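Local atomic coordinates of putative 2,3,4,5-tetrahydropyridine-2-carboxylate N- succinyltransferase (Campylobacter jejuni, PDB entry 2RIJ), a protein that probably catalyses succinyl transfer from succinyl-CoA to tetrahydrodipicolinate, the first step of the succinylase route to the lysine precursor LL-2,6-diaminopimelate. Residues 185-188 with 189-193. Numbering follows the deposited sequence.
Sequences ANEM and RLKMS
The last two turns of helix 180-192 carry an i,i+4 salt bridge, Glu187 to Lys191, and an i,i+3 polar pair, Asn186 to Arg189. The two side chains of the salt bridge run extended alongside each other; with CG of Glu187 anti to the backbone N (chi1 -173°) and CG of Lys191 anti to the carbonyl carbon, they point the same way and their charged ends meet, OE2 of Glu187 receiving NZ of Lys191 at 2.9 Å on its anti lone pair. The ammonium is also bound by His211 O, Phe48 O and Tyr146 OH of the second subunit, so the salt bridge is part of the subunit interface. In the other pair Arg189, bent at chi3 (77°), turns its guanidinium back side-on: NH2 and NE reach OD1 of Asn186 at 3.0 and 3.2 Å, from the same face of the amide. OD1 lies in the guanidinium plane, yet NH2 stands well above the carbonyl plane, the two groups being 75° apart. Asn186 ND2 bonds back to Tyr182 O, which ties both ends of the amide.

The i,i+4 backbone hydrogen bonds of the alpha-helix are interrupted once, by a water that accepts from Arg189 N at 3.0 Å and donates to Ala185 O at 3.2 Å in place of the direct bond. The bonds that follow are regular, Leu190 N to Asn186 O at 2.8 Å and Met192 N to Met188 O at 3.0 Å. At the C-terminal end Ser193 folds its hydroxyl back, OG donating to Arg189 O at 2.7 Å, while the backbone N of Ser193 bonds to the same oxygen from the opposite face of its plane.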
loop_
_atom_site.group_PDB
_atom_site.type_symbol
_atom_site.label_atom_id
_atom_site.label_comp_id
_atom_site.label_asym_id
_atom_site.label_seq_id
_atom_site.Cartn_x
_atom_site.Cartn_y
_atom_site.Cartn_z
ATOM N N ALA A 185 50.843 -12.532 -32.814
ATOM C CA ALA A 185 52.131 -12.764 -33.503
ATOM C C ALA A 185 52.321 -11.896 -34.769
ATOM O O ALA A 185 53.447 -11.553 -35.130
ATOM C CB ALA A 185 52.302 -14.247 -33.862
ATOM N N ASN A 186 51.229 -11.547 -35.429
ATOM C CA ASN A 186 51.258 -10.821 -36.682
ATOM C C ASN A 186 50.738 -9.397 -36.619
ATOM O O ASN A 186 50.656 -8.729 -37.633
ATOM C CB ASN A 186 50.477 -11.631 -37.689
ATOM C CG ASN A 186 51.184 -12.934 -38.014
ATOM O OD1 ASN A 186 52.122 -12.915 -38.781
ATOM N ND2 ASN A 186 50.805 -14.037 -37.377
ATOM N N GLU A 187 50.439 -8.911 -35.416
ATOM C CA GLU A 187 49.812 -7.620 -35.269
ATOM C C GLU A 187 50.621 -6.471 -35.882
ATOM O O GLU A 187 50.049 -5.595 -36.525
ATOM C CB GLU A 187 49.510 -7.314 -33.793
ATOM C CG GLU A 187 48.674 -6.027 -33.603
ATOM C CD GLU A 187 48.535 -5.588 -32.142
ATOM O OE1 GLU A 187 49.013 -6.326 -31.265
ATOM O OE2 GLU A 187 47.979 -4.483 -31.905
HETATM N N MSE A 188 51.923 -6.403 -35.592
HETATM C CA MSE A 188 52.737 -5.294 -36.106
HETATM C C MSE A 188 52.737 -5.282 -37.622
HETATM O O MSE A 188 52.457 -4.279 -38.238
HETATM C CB MSE A 188 54.177 -5.426 -35.645
HETATM C CG MSE A 188 54.343 -5.238 -34.205
HETATM SE SE MSE A 188 56.226 -5.166 -33.764
HETATM C CE MSE A 188 55.992 -4.924 -31.887
ATOM N N ARG A 189 53.018 -6.443 -38.195
ATOM C CA ARG A 189 53.078 -6.607 -39.627
ATOM C C ARG A 189 51.733 -6.258 -40.256
ATOM O O ARG A 189 51.682 -5.496 -41.213
ATOM C CB ARG A 189 53.507 -8.044 -39.946
ATOM C CG ARG A 189 53.427 -8.431 -41.384
ATOM C CD ARG A 189 53.868 -9.891 -41.591
ATOM N NE ARG A 189 52.890 -10.919 -41.205
ATOM C CZ ARG A 189 51.757 -11.164 -41.868
ATOM N NH1 ARG A 189 51.420 -10.434 -42.933
ATOM N NH2 ARG A 189 50.937 -12.135 -41.463
ATOM N N LEU A 190 50.645 -6.798 -39.717
ATOM C CA LEU A 190 49.329 -6.585 -40.296
ATOM C C LEU A 190 48.836 -5.132 -40.158
ATOM O O LEU A 190 48.324 -4.524 -41.113
ATOM C CB LEU A 190 48.315 -7.578 -39.690
ATOM C CG LEU A 190 48.465 -9.075 -40.041
ATOM C CD1 LEU A 190 47.492 -9.949 -39.281
ATOM C CD2 LEU A 190 48.267 -9.298 -41.525
ATOM N N LYS A 191 48.977 -4.544 -38.985
ATOM C CA LYS A 191 48.536 -3.160 -38.830
ATOM C C LYS A 191 49.389 -2.176 -39.634
ATOM O O LYS A 191 48.874 -1.231 -40.183
ATOM C CB LYS A 191 48.520 -2.726 -37.387
ATOM C CG LYS A 191 47.437 -3.377 -36.575
ATOM C CD LYS A 191 47.364 -2.761 -35.229
ATOM C CE LYS A 191 46.071 -3.069 -34.521
ATOM N NZ LYS A 191 46.157 -2.594 -33.118
HETATM N N MSE A 192 50.695 -2.369 -39.668
HETATM C CA MSE A 192 51.579 -1.380 -40.340
HETATM C C MSE A 192 51.450 -1.481 -41.849
HETATM O O MSE A 192 51.575 -0.481 -42.547
HETATM C CB MSE A 192 53.034 -1.569 -39.922
HETATM C CG MSE A 192 53.289 -1.222 -38.479
HETATM SE SE MSE A 192 52.725 0.631 -37.922
HETATM C CE MSE A 192 51.006 0.282 -37.021
ATOM N N SER A 193 51.185 -2.690 -42.321
ATOM C CA SER A 193 50.960 -2.955 -43.748
ATOM C C SER A 193 49.520 -2.706 -44.140
ATOM O O SER A 193 49.164 -2.900 -45.275
ATOM C CB SER A 193 51.353 -4.391 -44.096
ATOM O OG SER A 193 50.404 -5.291 -43.639
HETATM O O HOH W 1 54.016 -8.839 -36.692
#